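Local coordinates for intracellular protein transport protein USO1 (Saccharomyces cerevisiae S288c, PDB 6LSU) that tethers membranes and is required for protein transport from the endoplasmic reticulum to the Golgi complex, at residues 103-106 with 107-110; 202-205 with 206-210; 443-446 with 447-451; 401-404 with 405-408. All coordinates share one frame; numbering follows the deposited sequence.

Contact 1: 103-106 with 107-110; sequences RGWI and SQQS
Ser107, Gln108, Gln109 and Ser110 each donate a backbone N-H to the carbonyl four residues earlier, on Arg103, Gly104, Trp105 and Ile106, so residues 103-110 form regular alpha-helix, the first turns of helix 103-112 in the armadillo-type head of Uso1. The bond from Gln108 N to Gly104 O, 3.0 Å, is nearly straight. On one flank Trp105 and Gln109, one turn apart, make a CH-pi contact. Gln109 CG sits over a face of the indole, 3.4 Å from the centroid of the six-membered ring of Trp105. Trp105 reaches this place because its CG lies anti to the backbone N (chi1 -178°), which swings the ring toward the following turn. Gln109 bends at chi2 and lays its amide almost parallel to the indole, the two planes 12° apart, with Gln109 CD 3.7 Å from Trp105 CE2. The loop residues Ile93, Gln129 and Val130 also touch the indole. With an alanine at Trp105, the Gln109 side chain would probably lose the flat surface it lies on, and its amide would be freer to turn. Away from the indole, other helices come close: Ser107 OG is hydrogen-bonded to Glu209 and Ser110 OG to Glu171, while Ile106 is buried and touches helix 160-174. Gln108, extended beyond CG, meets the neighbouring amide oxygen end-on: its NE2 gives a hydrogen bond of 3.0 Å to Gln109 OE1, which lies in the plane of the Gln108 amide.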
loop_
_atom_site.group_PDB
_atom_site.type_symbol
_atom_site.label_atom_id
_atom_site.label_comp_id
_atom_site.label_asym_id
_atom_site.label_seq_id
_atom_site.Cartn_x
_atom_site.Cartn_y
_atom_site.Cartn_z
ATOM N N ARG A 103 12.290 4.471 29.468
ATOM C CA ARG A 103 13.084 4.133 28.247
ATOM C C ARG A 103 12.214 3.383 27.240
ATOM O O ARG A 103 12.332 3.687 26.073
ATOM C CB ARG A 103 14.355 3.396 28.663
ATOM C CG ARG A 103 15.317 4.344 29.365
ATOM C CD ARG A 103 16.431 3.632 30.065
ATOM N NE ARG A 103 15.968 3.139 31.326
ATOM C CZ ARG A 103 16.715 2.426 32.146
ATOM N NH1 ARG A 103 17.978 2.192 31.790
ATOM N NH2 ARG A 103 16.190 1.941 33.278
ATOM N N GLY A 104 11.344 2.467 27.667
ATOM C CA GLY A 104 10.367 1.793 26.796
ATOM C C GLY A 104 9.498 2.765 26.027
ATOM O O GLY A 104 9.430 2.680 24.787
ATOM N N TRP A 105 8.901 3.729 26.711
ATOM C CA TRP A 105 8.174 4.859 26.090
ATOM C C TRP A 105 9.068 5.585 25.056
ATOM O O TRP A 105 8.605 5.922 23.943
ATOM C CB TRP A 105 7.674 5.801 27.192
ATOM C CG TRP A 105 6.885 6.935 26.617
ATOM C CD1 TRP A 105 5.557 6.955 26.319
ATOM C CD2 TRP A 105 7.428 8.181 26.183
ATOM N NE1 TRP A 105 5.234 8.142 25.735
ATOM C CE2 TRP A 105 6.359 8.910 25.628
ATOM C CE3 TRP A 105 8.710 8.751 26.218
ATOM C CZ2 TRP A 105 6.531 10.178 25.107
ATOM C CZ3 TRP A 105 8.878 10.002 25.675
ATOM C CH2 TRP A 105 7.799 10.701 25.141
ATOM N N ILE A 106 10.342 5.830 25.373
ATOM C CA ILE A 106 11.219 6.643 24.476
ATOM C C ILE A 106 11.407 5.889 23.171
ATOM O O ILE A 106 11.195 6.518 22.087
ATOM C CB ILE A 106 12.553 6.995 25.120
ATOM C CG1 ILE A 106 12.379 7.983 26.267
ATOM C CG2 ILE A 106 13.527 7.534 24.091
ATOM C CD1 ILE A 106 13.638 8.159 27.108
ATOM N N SER A 107 11.738 4.596 23.261
ATOM C CA SER A 107 11.939 3.737 22.054
ATOM C C SER A 107 10.665 3.717 21.228
ATOM O O SER A 107 10.744 4.115 20.029
ATOM C CB SER A 107 12.382 2.385 22.418
ATOM O OG SER A 107 13.691 2.487 22.966
ATOM N N GLN A 108 9.534 3.398 21.870
ATOM C CA GLN A 108 8.196 3.319 21.212
ATOM C C GLN A 108 7.900 4.627 20.477
ATOM O O GLN A 108 7.447 4.567 19.294
ATOM C CB GLN A 108 7.098 3.020 22.234
ATOM C CG GLN A 108 5.687 3.098 21.656
ATOM C CD GLN A 108 4.686 3.177 22.792
ATOM O OE1 GLN A 108 4.231 2.153 23.333
ATOM N NE2 GLN A 108 4.406 4.405 23.225
ATOM N N GLN A 109 8.187 5.784 21.068
ATOM C CA GLN A 109 7.976 7.083 20.341
ATOM C C GLN A 109 8.880 7.129 19.100
ATOM O O GLN A 109 8.392 7.569 18.039
ATOM C CB GLN A 109 8.279 8.306 21.191
ATOM C CG GLN A 109 7.398 8.413 22.409
ATOM C CD GLN A 109 5.962 8.179 22.026
ATOM O OE1 GLN A 109 5.394 7.165 22.439
ATOM N NE2 GLN A 109 5.395 9.063 21.182
ATOM N N SER A 110 10.146 6.704 19.180
ATOM C CA SER A 110 11.031 6.767 17.984
ATOM C C SER A 110 10.507 5.819 16.914
ATOM O O SER A 110 10.546 6.219 15.776
ATOM C CB SER A 110 12.474 6.509 18.305
ATOM O OG SER A 110 12.950 7.486 19.234
#

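Contact 2: 202-205 with 206-210; sequences MHEP and IRDEA
Charged groups dominate the contact between Glu204 and Arg207, at the first turn of helix 204-218 in ARM repeat 3. The two side chains run side by side and point the same way, their carboxylate and guanidinium planes 8° apart. Glu204 CG covers one guanidinium face, 3.3 Å from Arg207 NH2. The ion pair from Glu204 OE2 to Arg207 NH2 is long, 3.8 Å, and with the oxygen well out of the guanidinium plane it acts through charge alone. Asp208 instead meets the edge: in a side-on salt bridge, Arg207 NE and NH2 both donate to Asp208 OD1, each at 3.0 Å, with OD1 in the guanidinium plane.

Backbone bonds make the second group. His203 occupies the N-cap position, and its carbonyl receives weak bonds from the N-H groups of Ile206 and Arg207; Asp208 N to Glu204 O, 2.9 Å, is firmer.

A water donates to both Pro205 O and Glu209 OE2; the other oxygen, Glu209 OE1, is hydrogen-bonded to Ser107. Apolar contact is slight, with His203 CB 4.2 Å from Ile206 CD1.

Arg207 also joins two helices through a salt bridge with Glu244 of helix 233-244. With Glu204, Asp208 and Glu244 gathered about it, its positive charge probably offsets the mutual repulsion of these acids.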
loop_
_atom_site.group_PDB
_atom_site.type_symbol
_atom_site.label_atom_id
_atom_site.label_comp_id
_atom_site.label_asym_id
_atom_site.label_seq_id
_atom_site.Cartn_x
_atom_site.Cartn_y
_atom_site.Cartn_z
ATOM N N MET A 202 30.546 -1.380 20.022
ATOM C CA MET A 202 30.950 -2.713 20.516
ATOM C C MET A 202 29.767 -3.308 21.274
ATOM O O MET A 202 29.657 -4.540 21.306
ATOM C CB MET A 202 32.167 -2.558 21.440
ATOM C CG MET A 202 33.211 -1.539 20.913
ATOM S SD MET A 202 32.752 0.255 21.047
ATOM C CE MET A 202 33.608 0.975 19.643
ATOM N N HIS A 203 28.913 -2.447 21.828
ATOM C CA HIS A 203 27.784 -2.820 22.719
ATOM C C HIS A 203 26.449 -2.743 21.970
ATOM O O HIS A 203 26.129 -1.669 21.450
ATOM C CB HIS A 203 27.867 -1.973 23.984
ATOM C CG HIS A 203 29.056 -2.326 24.821
ATOM N ND1 HIS A 203 30.256 -1.613 24.763
ATOM C CD2 HIS A 203 29.245 -3.323 25.722
ATOM C CE1 HIS A 203 31.123 -2.152 25.599
ATOM N NE2 HIS A 203 30.530 -3.210 26.197
ATOM N N GLU A 204 25.731 -3.873 21.905
ATOM C CA GLU A 204 24.600 -4.114 20.968
ATOM C C GLU A 204 23.508 -3.081 21.239
ATOM O O GLU A 204 23.024 -2.418 20.305
ATOM C CB GLU A 204 24.086 -5.552 21.070
ATOM C CG GLU A 204 23.640 -6.128 19.727
ATOM C CD GLU A 204 23.501 -7.645 19.659
ATOM O OE1 GLU A 204 22.614 -8.202 20.355
ATOM O OE2 GLU A 204 24.283 -8.275 18.895
ATOM N N PRO A 205 23.129 -2.829 22.507
ATOM C CA PRO A 205 22.019 -1.911 22.785
ATOM C C PRO A 205 22.324 -0.487 22.311
ATOM O O PRO A 205 21.394 0.173 22.038
ATOM C CB PRO A 205 21.828 -1.984 24.313
ATOM C CG PRO A 205 22.499 -3.320 24.670
ATOM C CD PRO A 205 23.703 -3.397 23.730
ATOM N N ILE A 206 23.586 -0.055 22.192
ATOM C CA ILE A 206 23.884 1.281 21.609
ATOM C C ILE A 206 23.582 1.210 20.111
ATOM O O ILE A 206 23.044 2.166 19.550
ATOM C CB ILE A 206 25.335 1.711 21.906
ATOM C CG1 ILE A 206 25.502 2.047 23.388
ATOM C CG2 ILE A 206 25.740 2.881 21.006
ATOM C CD1 ILE A 206 26.934 2.092 23.836
ATOM N N ARG A 207 23.991 0.123 19.460
ATOM C CA ARG A 207 23.725 -0.090 18.021
ATOM C C ARG A 207 22.205 -0.004 17.798
ATOM O O ARG A 207 21.787 0.851 17.029
ATOM C CB ARG A 207 24.318 -1.429 17.590
ATOM C CG ARG A 207 24.071 -1.767 16.131
ATOM C CD ARG A 207 24.193 -3.255 15.906
ATOM N NE ARG A 207 23.107 -4.013 16.497
ATOM C CZ ARG A 207 22.955 -5.333 16.353
ATOM N NH1 ARG A 207 23.823 -6.009 15.615
ATOM N NH2 ARG A 207 21.937 -5.985 16.900
ATOM N N ASP A 208 21.431 -0.771 18.561
ATOM C CA ASP A 208 19.950 -0.894 18.455
ATOM C C ASP A 208 19.313 0.475 18.707
ATOM O O ASP A 208 18.544 0.978 17.808
ATOM C CB ASP A 208 19.446 -1.971 19.414
ATOM C CG ASP A 208 19.905 -3.395 19.092
ATOM O OD1 ASP A 208 20.604 -3.622 18.091
ATOM O OD2 ASP A 208 19.518 -4.286 19.867
ATOM N N GLU A 209 19.674 1.113 19.839
ATOM C CA GLU A 209 19.111 2.456 20.161
ATOM C C GLU A 209 19.436 3.479 19.068
ATOM O O GLU A 209 18.569 4.327 18.773
ATOM C CB GLU A 209 19.604 3.004 21.483
ATOM C CG GLU A 209 18.533 3.818 22.163
ATOM C CD GLU A 209 17.290 2.990 22.457
ATOM O OE1 GLU A 209 16.180 3.570 22.547
ATOM O OE2 GLU A 209 17.458 1.764 22.618
ATOM N N ALA A 210 20.603 3.388 18.445
ATOM C CA ALA A 210 21.080 4.375 17.462
ATOM C C ALA A 210 20.256 4.284 16.169
ATOM O O ALA A 210 20.212 5.285 15.460
ATOM C CB ALA A 210 22.564 4.169 17.196
HETATM O O HOH W 1 19.092 -0.581 22.940
#

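Contact 3: 443-446 with 447-451; sequences RDFL and LKQVQ
Phe445 and Gln449 stack one turn apart on helix 439-459, in ARM repeat 8. The phenyl ring is carried toward the next turn by its first torsion, which puts CG anti to the backbone N (chi1 173°). Gln449 comes up from that turn, bends at chi2, and places CG over a face of the ring, 3.7 Å from its centroid, as a CH-pi contact. Its amide follows the ring, the planes 14° apart, with Gln449 CD 3.6 Å from Phe445 CZ and NE2 3.7 Å from CE1. Both ends of this buried amide are engaged: OE1 accepts from Leu499 N and NE2 donates to Ala497 O, which fixes the amide's rotation. An alanine in place of Phe445 would probably leave a gap beside the Gln449 amide and deprive Phe435 and Phe527 of an aromatic neighbour.

Arg443 behaves differently on another flank. Its chain is extended from CG to NE, and the turn at the last torsion lays the guanidinium across Leu447, whose CD1 lies over the centre of the group, 3.8 Å from Arg443 CZ. Arg443 NH1 also forms a salt bridge of 3.2 Å with Asp444 OD1. Lys448 kinks along its chain and brings NZ obliquely to within 4.2 Å of Phe445 CE1.

Backbone bonds such as Leu447 N to Arg443 O, 3.0 Å, hold the turns together. Leu446 packs against helices 514-528 and 535-543, and Val450 against Phe500 and Ile541, so one helix face is apolar and another charged, as expected for an amphipathic helix in an armadillo-type helical stack.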
loop_
_atom_site.group_PDB
_atom_site.type_symbol
_atom_site.label_atom_id
_atom_site.label_comp_id
_atom_site.label_asym_id
_atom_site.label_seq_id
_atom_site.Cartn_x
_atom_site.Cartn_y
_atom_site.Cartn_z
ATOM N N ARG A 443 -3.071 -5.901 -28.155
ATOM C CA ARG A 443 -3.500 -6.631 -29.379
ATOM C C ARG A 443 -3.082 -8.127 -29.351
ATOM O O ARG A 443 -3.958 -8.978 -29.643
ATOM C CB ARG A 443 -2.958 -5.889 -30.596
ATOM C CG ARG A 443 -3.394 -6.474 -31.931
ATOM C CD ARG A 443 -2.907 -5.624 -33.101
ATOM N NE ARG A 443 -2.838 -6.385 -34.338
ATOM C CZ ARG A 443 -1.912 -7.304 -34.637
ATOM N NH1 ARG A 443 -0.943 -7.599 -33.783
ATOM N NH2 ARG A 443 -1.960 -7.934 -35.802
ATOM N N ASP A 444 -1.824 -8.477 -29.040
ATOM C CA ASP A 444 -1.364 -9.878 -29.168
ATOM C C ASP A 444 -2.136 -10.718 -28.147
ATOM O O ASP A 444 -2.459 -11.914 -28.419
ATOM C CB ASP A 444 0.166 -9.992 -29.012
ATOM C CG ASP A 444 0.988 -9.532 -30.220
ATOM O OD1 ASP A 444 0.445 -8.778 -31.099
ATOM O OD2 ASP A 444 2.188 -9.895 -30.275
ATOM N N PHE A 445 -2.344 -10.150 -26.960
ATOM C CA PHE A 445 -3.051 -10.849 -25.853
ATOM C C PHE A 445 -4.469 -11.218 -26.315
ATOM O O PHE A 445 -4.832 -12.424 -26.177
ATOM C CB PHE A 445 -3.125 -9.973 -24.605
ATOM C CG PHE A 445 -3.975 -10.550 -23.510
ATOM C CD1 PHE A 445 -3.573 -11.695 -22.844
ATOM C CD2 PHE A 445 -5.184 -9.954 -23.158
ATOM C CE1 PHE A 445 -4.329 -12.221 -21.812
ATOM C CE2 PHE A 445 -5.946 -10.490 -22.137
ATOM C CZ PHE A 445 -5.531 -11.640 -21.488
ATOM N N LEU A 446 -5.235 -10.233 -26.811
ATOM C CA LEU A 446 -6.637 -10.448 -27.224
ATOM C C LEU A 446 -6.668 -11.514 -28.328
ATOM O O LEU A 446 -7.445 -12.508 -28.155
ATOM C CB LEU A 446 -7.245 -9.131 -27.704
ATOM C CG LEU A 446 -7.725 -8.188 -26.609
ATOM C CD1 LEU A 446 -8.547 -7.076 -27.215
ATOM C CD2 LEU A 446 -8.575 -8.914 -25.579
ATOM N N LEU A 447 -5.857 -11.327 -29.382
ATOM C CA LEU A 447 -5.734 -12.286 -30.516
ATOM C C LEU A 447 -5.412 -13.694 -30.018
ATOM O O LEU A 447 -5.932 -14.603 -30.578
ATOM C CB LEU A 447 -4.641 -11.833 -31.499
ATOM C CG LEU A 447 -5.023 -10.636 -32.363
ATOM C CD1 LEU A 447 -3.905 -10.298 -33.346
ATOM C CD2 LEU A 447 -6.351 -10.858 -33.082
ATOM N N LYS A 448 -4.535 -13.845 -29.035
ATOM C CA LYS A 448 -4.205 -15.170 -28.452
ATOM C C LYS A 448 -5.468 -15.664 -27.723
ATOM O O LYS A 448 -5.825 -16.821 -27.889
ATOM C CB LYS A 448 -2.960 -15.065 -27.561
ATOM C CG LYS A 448 -2.402 -16.382 -27.025
ATOM C CD LYS A 448 -1.963 -16.332 -25.551
ATOM C CE LYS A 448 -3.048 -16.729 -24.549
ATOM N NZ LYS A 448 -3.027 -15.914 -23.299
ATOM N N GLN A 449 -6.140 -14.781 -26.975
ATOM C CA GLN A 449 -7.318 -15.123 -26.132
ATOM C C GLN A 449 -8.480 -15.602 -27.007
ATOM O O GLN A 449 -9.156 -16.555 -26.562
ATOM C CB GLN A 449 -7.797 -13.942 -25.284
ATOM C CG GLN A 449 -6.916 -13.657 -24.095
ATOM C CD GLN A 449 -7.283 -14.504 -22.911
ATOM O OE1 GLN A 449 -8.397 -14.425 -22.374
ATOM N NE2 GLN A 449 -6.315 -15.274 -22.449
ATOM N N VAL A 450 -8.708 -14.979 -28.174
ATOM C CA VAL A 450 -9.815 -15.396 -29.092
ATOM C C VAL A 450 -9.502 -16.768 -29.694
ATOM O O VAL A 450 -10.451 -17.552 -29.742
ATOM C CB VAL A 450 -10.157 -14.378 -30.187
ATOM C CG1 VAL A 450 -10.423 -13.010 -29.589
ATOM C CG2 VAL A 450 -9.083 -14.288 -31.251
ATOM N N GLN A 451 -8.260 -17.073 -30.112
ATOM C CA GLN A 451 -7.894 -18.449 -30.562
ATOM C C GLN A 451 -8.411 -19.442 -29.518
ATOM O O GLN A 451 -9.231 -20.295 -29.880
ATOM C CB GLN A 451 -6.389 -18.654 -30.742
ATOM C CG GLN A 451 -5.742 -17.686 -31.720
ATOM C CD GLN A 451 -5.982 -18.052 -33.167
ATOM O OE1 GLN A 451 -7.047 -18.554 -33.542
ATOM N NE2 GLN A 451 -4.978 -17.799 -34.001
#

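Contact 4: 401-404 with 405-408; sequences LIPV and VSIL
Ile402 and Ile407 meet where strand 399-403 gives way to helix 404-414, a strand-to-helix junction within ARM repeat 7 of the armadillo-type head. The tight part lies on this apolar side. Ile402 CG2 reaches Ile407 CG1 at 3.8 Å, the two side chains crossing at about a right angle, and the same methyl touches Ser406 CB. With CG2 of Ile402 anti to the backbone N, this branch faces the helix, while the end of the side chain, through CG1, leads away. Ile407 also rests on Val381 and Tyr383 of the partner strand 380-384, which holds Ile402 through backbone bonding to Val381. Buried Val404 and Leu408 make a looser pair with each other, CG1 to CD1 at 4.5 Å, but both pack on Phe346 and Phe376 from preceding helices, and Leu408 is further covered by helix 421-435.

The solvent side belongs to exposed Pro403 at the N-cap position. Its ring approaches Ser406 only distantly, with Pro403 CB 4.1 Å from Ser406 OG. The backbone starts the helix here: Leu408 N bonds to Val404 O at 3.0 Å, and Ile407 N meets Pro403 O in the carbonyl plane at 3.3 Å.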
loop_
_atom_site.group_PDB
_atom_site.type_symbol
_atom_site.label_atom_id
_atom_site.label_comp_id
_atom_site.label_asym_id
_atom_site.label_seq_id
_atom_site.Cartn_x
_atom_site.Cartn_y
_atom_site.Cartn_z
ATOM N N LEU A 401 5.804 -25.654 -16.088
ATOM C CA LEU A 401 6.008 -24.193 -16.019
ATOM C C LEU A 401 4.762 -23.508 -16.559
ATOM O O LEU A 401 4.383 -23.806 -17.696
ATOM C CB LEU A 401 7.232 -23.827 -16.848
ATOM C CG LEU A 401 8.548 -24.350 -16.288
ATOM C CD1 LEU A 401 9.607 -24.331 -17.369
ATOM C CD2 LEU A 401 8.998 -23.531 -15.093
ATOM N N ILE A 402 4.123 -22.657 -15.760
ATOM C CA ILE A 402 2.937 -21.880 -16.220
ATOM C C ILE A 402 3.360 -20.436 -16.380
ATOM O O ILE A 402 4.080 -19.894 -15.551
ATOM C CB ILE A 402 1.746 -22.049 -15.265
ATOM C CG1 ILE A 402 1.339 -23.527 -15.144
ATOM C CG2 ILE A 402 0.589 -21.197 -15.720
ATOM C CD1 ILE A 402 2.021 -24.262 -14.023
ATOM N N PRO A 403 2.924 -19.782 -17.469
ATOM C CA PRO A 403 3.132 -18.354 -17.649
ATOM C C PRO A 403 2.442 -17.548 -16.547
ATOM O O PRO A 403 1.319 -17.826 -16.211
ATOM C CB PRO A 403 2.523 -18.026 -18.996
ATOM C CG PRO A 403 2.404 -19.333 -19.677
ATOM C CD PRO A 403 2.203 -20.372 -18.590
ATOM N N VAL A 404 3.188 -16.582 -15.991
ATOM C CA VAL A 404 2.714 -15.658 -14.913
ATOM C C VAL A 404 1.412 -14.987 -15.383
ATOM O O VAL A 404 0.435 -14.971 -14.666
ATOM C CB VAL A 404 3.862 -14.720 -14.531
ATOM C CG1 VAL A 404 3.481 -13.253 -14.396
ATOM C CG2 VAL A 404 4.505 -15.229 -13.261
ATOM N N VAL A 405 1.300 -14.596 -16.626
ATOM C CA VAL A 405 0.075 -13.849 -17.041
ATOM C C VAL A 405 -1.153 -14.766 -16.889
ATOM O O VAL A 405 -2.178 -14.298 -16.407
ATOM C CB VAL A 405 0.218 -13.269 -18.445
ATOM C CG1 VAL A 405 -1.081 -12.665 -18.926
ATOM C CG2 VAL A 405 1.325 -12.249 -18.456
ATOM N N SER A 406 -1.054 -16.021 -17.329
ATOM C CA SER A 406 -2.091 -17.067 -17.115
ATOM C C SER A 406 -2.482 -17.168 -15.625
ATOM O O SER A 406 -3.701 -17.047 -15.335
ATOM C CB SER A 406 -1.603 -18.399 -17.679
ATOM O OG SER A 406 -1.544 -18.298 -19.096
ATOM N N ILE A 407 -1.533 -17.312 -14.693
ATOM C CA ILE A 407 -1.855 -17.395 -13.229
ATOM C C ILE A 407 -2.622 -16.144 -12.787
ATOM O O ILE A 407 -3.482 -16.235 -12.005
ATOM C CB ILE A 407 -0.617 -17.596 -12.358
ATOM C CG1 ILE A 407 0.203 -18.794 -12.826
ATOM C CG2 ILE A 407 -1.011 -17.765 -10.882
ATOM C CD1 ILE A 407 1.309 -19.091 -11.913
ATOM N N LEU A 408 -2.253 -14.971 -13.254
ATOM C CA LEU A 408 -2.934 -13.737 -12.838
ATOM C C LEU A 408 -4.415 -13.847 -13.225
ATOM O O LEU A 408 -5.259 -13.617 -12.400
ATOM C CB LEU A 408 -2.259 -12.528 -13.488
ATOM C CG LEU A 408 -0.892 -12.195 -12.909
ATOM C CD1 LEU A 408 -0.307 -10.995 -13.624
ATOM C CD2 LEU A 408 -0.945 -11.876 -11.420
#

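Overall arrangement
Along the chain the order is contact 1, contact 2, contact 4, contact 3, and they form two well-separated pairs along the elongated helical head. Contacts 1 and 2, on helices 103-112 and 204-218, have centres 15 Å apart and touch through Ser107 OG and Glu209 OE1, 2.7 Å apart. Contacts 4 and 3, on the strand 399-403 to helix 404-414 junction and on helix 439-459, are also 15 Å apart between centres, with nearest atoms about 4 Å apart. Between the pairs the centres lie 46 to 58 Å apart. Each contact is thus local, and the intervening ARM repeats link the two pairs within one continuous helical head.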